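PDB 3MUQ: PBP domain-containing protein, which is of unknown function but has the periplasmic binding protein fold and probably binds a small solute, perhaps an anion, outside the inner membrane. Local coordinates for residues Asp94-Lys99 with Gln165-Ser170; Gly173-Tyr178 with Leu184-Gln189. All coordinates share one frame; numbering follows the deposited sequence.

Contact 1: residues Asp94-Lys99 with Gln165-Ser170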
loop_
_atom_site.group_PDB
_atom_site.type_symbol
_atom_site.label_atom_id
_atom_site.label_comp_id
_atom_site.label_asym_id
_atom_site.label_seq_id
_atom_site.Cartn_x
_atom_site.Cartn_y
_atom_site.Cartn_z
ATOM N N ASP A 94 14.806 -27.919 -12.103
ATOM C CA ASP A 94 13.868 -27.502 -13.149
ATOM C C ASP A 94 13.575 -28.591 -14.190
ATOM O O ASP A 94 13.833 -28.414 -15.381
ATOM C CB ASP A 94 14.418 -26.267 -13.849
ATOM C CG ASP A 94 13.464 -25.686 -14.869
ATOM O OD1 ASP A 94 12.240 -25.947 -14.804
ATOM O OD2 ASP A 94 13.953 -24.946 -15.743
ATOM N N PRO A 95 12.989 -29.701 -13.744
ATOM C CA PRO A 95 12.790 -30.870 -14.606
ATOM C C PRO A 95 11.842 -30.617 -15.775
ATOM O O PRO A 95 11.932 -31.341 -16.770
ATOM C CB PRO A 95 12.206 -31.915 -13.647
ATOM C CG PRO A 95 11.564 -31.110 -12.573
ATOM C CD PRO A 95 12.455 -29.916 -12.389
ATOM N N ALA A 96 10.954 -29.630 -15.675
ATOM C CA ALA A 96 10.095 -29.298 -16.815
ATOM C C ALA A 96 10.770 -28.333 -17.785
ATOM O O ALA A 96 10.198 -27.970 -18.816
ATOM C CB ALA A 96 8.746 -28.727 -16.350
ATOM N N LYS A 97 11.981 -27.907 -17.441
ATOM C CA LYS A 97 12.722 -26.954 -18.256
ATOM C C LYS A 97 11.900 -25.696 -18.580
ATOM O O LYS A 97 11.778 -25.306 -19.742
ATOM C CB LYS A 97 13.223 -27.611 -19.556
ATOM C CG LYS A 97 13.989 -28.927 -19.372
ATOM C CD LYS A 97 15.125 -28.778 -18.374
ATOM C CE LYS A 97 15.729 -30.126 -17.992
ATOM N NZ LYS A 97 16.657 -30.001 -16.824
ATOM N N ILE A 98 11.343 -25.053 -17.558
ATOM C CA ILE A 98 10.589 -23.821 -17.787
ATOM C C ILE A 98 11.450 -22.575 -17.614
ATOM O O ILE A 98 11.035 -21.474 -17.987
ATOM C CB ILE A 98 9.422 -23.672 -16.796
ATOM C CG1 ILE A 98 9.970 -23.380 -15.394
ATOM C CG2 ILE A 98 8.534 -24.896 -16.836
ATOM C CD1 ILE A 98 9.138 -22.445 -14.591
ATOM N N LYS A 99 12.631 -22.759 -17.030
ATOM C CA LYS A 99 13.516 -21.665 -16.621
ATOM C C LYS A 99 13.723 -20.572 -17.678
ATOM O O LYS A 99 13.868 -19.393 -17.344
ATOM C CB LYS A 99 14.869 -22.234 -16.183
ATOM C CG LYS A 99 15.703 -21.315 -15.313
ATOM C CD LYS A 99 17.039 -21.965 -14.973
ATOM C CE LYS A 99 17.976 -21.002 -14.245
ATOM N NZ LYS A 99 17.564 -20.711 -12.839
ATOM N N GLN A 165 9.123 -31.590 -4.307
ATOM C CA GLN A 165 9.928 -31.038 -5.403
ATOM C C GLN A 165 9.059 -30.690 -6.607
ATOM O O GLN A 165 9.249 -31.207 -7.709
ATOM C CB GLN A 165 11.040 -32.013 -5.804
ATOM C CG GLN A 165 12.152 -32.092 -4.753
ATOM C CD GLN A 165 12.866 -30.756 -4.595
ATOM O OE1 GLN A 165 13.673 -30.372 -5.448
ATOM N NE2 GLN A 165 12.561 -30.033 -3.510
ATOM N N GLY A 166 8.093 -29.809 -6.395
ATOM C CA GLY A 166 7.240 -29.376 -7.486
ATOM C C GLY A 166 7.254 -27.876 -7.704
ATOM O O GLY A 166 7.922 -27.129 -6.982
ATOM N N TYR A 167 6.507 -27.444 -8.713
ATOM C CA TYR A 167 6.375 -26.039 -9.043
ATOM C C TYR A 167 5.160 -25.446 -8.340
ATOM O O TYR A 167 4.202 -26.149 -8.049
ATOM C CB TYR A 167 6.185 -25.880 -10.549
ATOM C CG TYR A 167 7.385 -26.313 -11.367
ATOM C CD1 TYR A 167 8.360 -25.395 -11.756
ATOM C CD2 TYR A 167 7.536 -27.640 -11.759
ATOM C CE1 TYR A 167 9.467 -25.800 -12.514
ATOM C CE2 TYR A 167 8.630 -28.055 -12.520
ATOM C CZ TYR A 167 9.587 -27.131 -12.897
ATOM O OH TYR A 167 10.661 -27.546 -13.649
ATOM N N THR A 168 5.206 -24.149 -8.080
ATOM C CA THR A 168 4.016 -23.414 -7.660
ATOM C C THR A 168 4.162 -21.927 -8.034
ATOM O O THR A 168 5.263 -21.454 -8.358
ATOM C CB THR A 168 3.741 -23.587 -6.134
ATOM O OG1 THR A 168 2.387 -23.221 -5.841
ATOM C CG2 THR A 168 4.683 -22.736 -5.291
HETATM N N MSE A 169 3.044 -21.207 -8.021
HETATM C CA MSE A 169 3.075 -19.751 -8.144
HETATM C C MSE A 169 2.886 -19.111 -6.778
HETATM O O MSE A 169 1.909 -19.397 -6.080
HETATM C CB MSE A 169 1.966 -19.261 -9.072
HETATM C CG MSE A 169 2.029 -17.760 -9.331
HETATM SE SE MSE A 169 0.578 -17.198 -10.490
HETATM C CE MSE A 169 -0.858 -17.107 -9.181
ATOM N N SER A 170 3.812 -18.242 -6.398
ATOM C CA SER A 170 3.756 -17.602 -5.084
ATOM C C SER A 170 3.819 -16.097 -5.197
ATOM O O SER A 170 4.418 -15.576 -6.136
ATOM C CB SER A 170 4.953 -18.046 -4.254
ATOM O OG SER A 170 4.922 -17.477 -2.959
#

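Contact 2: residues Gly173-Tyr178 with Leu184-Gln189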
loop_
_atom_site.group_PDB
_atom_site.type_symbol
_atom_site.label_atom_id
_atom_site.label_comp_id
_atom_site.label_asym_id
_atom_site.label_seq_id
_atom_site.Cartn_x
_atom_site.Cartn_y
_atom_site.Cartn_z
ATOM N N GLY A 173 6.450 -12.001 -1.568
ATOM C CA GLY A 173 6.594 -11.851 -0.125
ATOM C C GLY A 173 6.685 -13.167 0.641
ATOM O O GLY A 173 7.545 -13.346 1.518
ATOM N N THR A 174 5.776 -14.088 0.345
ATOM C CA THR A 174 5.753 -15.325 1.099
ATOM C C THR A 174 7.005 -16.111 0.733
ATOM O O THR A 174 7.659 -16.707 1.595
ATOM C CB THR A 174 4.468 -16.143 0.846
ATOM O OG1 THR A 174 3.338 -15.275 0.984
ATOM C CG2 THR A 174 4.350 -17.285 1.877
ATOM N N TRP A 175 7.363 -16.057 -0.543
ATOM C CA TRP A 175 8.581 -16.711 -1.029
ATOM C C TRP A 175 9.817 -16.266 -0.252
ATOM O O TRP A 175 10.613 -17.092 0.167
ATOM C CB TRP A 175 8.805 -16.416 -2.516
ATOM C CG TRP A 175 10.227 -16.686 -2.920
ATOM C CD1 TRP A 175 11.166 -15.772 -3.309
ATOM C CD2 TRP A 175 10.879 -17.954 -2.912
ATOM N NE1 TRP A 175 12.362 -16.407 -3.569
ATOM C CE2 TRP A 175 12.210 -17.745 -3.331
ATOM C CE3 TRP A 175 10.462 -19.255 -2.607
ATOM C CZ2 TRP A 175 13.130 -18.789 -3.447
ATOM C CZ3 TRP A 175 11.374 -20.288 -2.726
ATOM C CH2 TRP A 175 12.692 -20.047 -3.150
ATOM N N LEU A 176 9.972 -14.957 -0.064
ATOM C CA LEU A 176 11.164 -14.422 0.606
ATOM C C LEU A 176 11.228 -14.830 2.072
ATOM O O LEU A 176 12.308 -15.130 2.594
ATOM C CB LEU A 176 11.231 -12.889 0.493
ATOM C CG LEU A 176 11.375 -12.316 -0.917
ATOM C CD1 LEU A 176 11.152 -10.791 -0.934
ATOM C CD2 LEU A 176 12.743 -12.671 -1.483
ATOM N N ALA A 177 10.076 -14.824 2.737
ATOM C CA ALA A 177 10.022 -15.221 4.147
ATOM C C ALA A 177 10.324 -16.698 4.348
ATOM O O ALA A 177 10.837 -17.080 5.393
ATOM C CB ALA A 177 8.665 -14.878 4.768
ATOM N N TYR A 178 9.996 -17.522 3.353
ATOM C CA TYR A 178 10.131 -18.977 3.481
ATOM C C TYR A 178 11.385 -19.582 2.815
ATOM O O TYR A 178 11.736 -20.730 3.077
ATOM C CB TYR A 178 8.880 -19.672 2.916
ATOM C CG TYR A 178 7.701 -19.752 3.867
ATOM C CD1 TYR A 178 7.005 -18.607 4.248
ATOM C CD2 TYR A 178 7.268 -20.976 4.374
ATOM C CE1 TYR A 178 5.918 -18.673 5.115
ATOM C CE2 TYR A 178 6.178 -21.052 5.248
ATOM C CZ TYR A 178 5.514 -19.895 5.608
ATOM O OH TYR A 178 4.435 -19.946 6.461
ATOM N N LEU A 184 13.845 -24.945 -3.085
ATOM C CA LEU A 184 13.280 -24.455 -4.328
ATOM C C LEU A 184 14.018 -23.168 -4.676
ATOM O O LEU A 184 14.726 -22.614 -3.836
ATOM C CB LEU A 184 11.795 -24.118 -4.126
ATOM C CG LEU A 184 10.853 -25.192 -3.561
ATOM C CD1 LEU A 184 9.530 -24.551 -3.118
ATOM C CD2 LEU A 184 10.622 -26.295 -4.576
ATOM N N GLU A 185 13.815 -22.695 -5.897
ATOM C CA GLU A 185 14.317 -21.399 -6.358
ATOM C C GLU A 185 13.217 -20.712 -7.147
ATOM O O GLU A 185 12.265 -21.365 -7.591
ATOM C CB GLU A 185 15.486 -21.586 -7.323
ATOM C CG GLU A 185 16.840 -21.728 -6.703
ATOM C CD GLU A 185 17.934 -21.939 -7.755
ATOM O OE1 GLU A 185 17.608 -22.206 -8.943
ATOM O OE2 GLU A 185 19.125 -21.839 -7.383
ATOM N N ILE A 186 13.364 -19.406 -7.361
ATOM C CA ILE A 186 12.565 -18.711 -8.359
ATOM C C ILE A 186 13.048 -19.157 -9.736
ATOM O O ILE A 186 14.232 -19.031 -10.062
ATOM C CB ILE A 186 12.713 -17.192 -8.241
ATOM C CG1 ILE A 186 12.089 -16.685 -6.936
ATOM C CG2 ILE A 186 12.075 -16.487 -9.445
ATOM C CD1 ILE A 186 12.364 -15.218 -6.689
ATOM N N LEU A 187 12.147 -19.693 -10.551
ATOM C CA LEU A 187 12.570 -20.212 -11.843
ATOM C C LEU A 187 12.055 -19.358 -12.982
ATOM O O LEU A 187 12.604 -19.399 -14.077
ATOM C CB LEU A 187 12.128 -21.667 -12.043
ATOM C CG LEU A 187 12.765 -22.732 -11.156
ATOM C CD1 LEU A 187 12.156 -24.070 -11.473
ATOM C CD2 LEU A 187 14.279 -22.765 -11.355
ATOM N N PHE A 188 10.995 -18.598 -12.734
ATOM C CA PHE A 188 10.470 -17.723 -13.774
ATOM C C PHE A 188 9.752 -16.513 -13.192
ATOM O O PHE A 188 8.938 -16.644 -12.275
ATOM C CB PHE A 188 9.531 -18.496 -14.699
ATOM C CG PHE A 188 8.916 -17.654 -15.775
ATOM C CD1 PHE A 188 9.540 -17.516 -17.005
ATOM C CD2 PHE A 188 7.721 -16.998 -15.556
ATOM C CE1 PHE A 188 8.973 -16.744 -18.008
ATOM C CE2 PHE A 188 7.146 -16.216 -16.552
ATOM C CZ PHE A 188 7.775 -16.094 -17.783
ATOM N N GLN A 189 10.062 -15.336 -13.720
ATOM C CA GLN A 189 9.419 -14.108 -13.255
ATOM C C GLN A 189 9.380 -13.028 -14.336
ATOM O O GLN A 189 8.976 -11.892 -14.078
ATOM C CB GLN A 189 10.084 -13.571 -11.971
ATOM C CG GLN A 189 11.572 -13.254 -12.093
ATOM C CD GLN A 189 12.152 -12.692 -10.810
ATOM O OE1 GLN A 189 11.530 -11.853 -10.146
ATOM N NE2 GLN A 189 13.351 -13.154 -10.447
#

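Contact 1: residues Asp94-Lys99 with Gln165-Ser170
The phenol of Y167 ends inside the loop 94-99, which follows strand 78-90 of this periplasmic-binding-protein fold and begins with a type I beta turn from D94 to K97. The side chains of D94 and Y167 stand nearly perpendicular, the carboxylate plane turned 74° from the ring plane, and OD1 of D94 lies at the ring's edge, in plane with it. There Y167 OH donates a short bond of 2.5 Å to D94 OD1, using the anti lone pair of that oxygen. The same hydroxyl accepts from the turn, A96 N lying 2.9 Å from Y167 OH, so it both donates to D94 and accepts from the turn backbone, which fixes its rotation. P95 and Y167 point at each other from opposite directions, CD of P95 4.0 Å from Y167 CZ and meeting the ring obliquely, while the methyl of A96 lies beside CE2. I98 runs antiparallel to the tyrosine side chain; its chi1 of 70° turns CG1 in toward the ring, 3.8 Å from Y167 CE1. L187 of strand 185-188 also packs on the ring, and A116 touches it too. D94 OD1 has a second donor: I98 N approaches on the syn side at 3.0 Å from D94 OD1, only 15° out of the carboxylate plane.

Contact 2: residues Gly173-Tyr178 with Leu184-Gln189
I186 lies across one face of the W175 indole, joining helix 172-178 to strand 185-188. Its CG1 makes a CH-pi contact with the five-membered ring, 3.8 Å from the ring centroid and 29° off the normal, displaced toward the rim. The side chain ends beyond that rim, I186 CD1 lying 3.3 Å from W175 NE1. At the far end of the indole the partner changes from side chain to backbone: the carbonyl oxygen of L184 lies in the ring plane at the edge, 3.3 Å from W175 CH2, and the CB of L184 packs against CZ3. Between these two, E185 offers its CA, 3.8 Å from W175 CH2, while its CB points away and its carboxylate forms a salt bridge with K92. The contact is thus van der Waals packing, with one backbone carbonyl at the ring edge.

The indole is carried to the strand by its first torsion, which places CG opposite the backbone N (chi1 162°) and sends the ring away from the helix. Along the facing segment L184 turns toward the indole, E185 away, and I186 brings its end back onto the ring. V89 of strand 78-90 touches both W175 and L184, and V87 touches I186. Strand 185-188 pairs antiparallel with strand 78-90, the pairing interrupted by a classic beta bulge in which L187 and F188 face I88, while helix 154-163 lies against T174, Y178 and L184, and L176 packs on W222 of the second subunit.

Contacts 1 and 2 are both built against strand 78-90, their centres about 11 Å apart. Strand 168-171 runs directly into helix 172-178, linking one segment of contact 1 to one of contact 2, and both 165-170 and 184-189 border strand 78-90. Each centres on one buried aromatic residue, but the chemistry differs. Contact 1 is a polar, mainly buried loop-to-strand contact; contact 2, only partly buried and nearer the subunit interface, sets a helix on a strand, and its tryptophan meets the strand through packing, without a hydrogen bond between the two segments. They touch at several points, among them L184 CD2 against G166 O and S170 OG against W175 N.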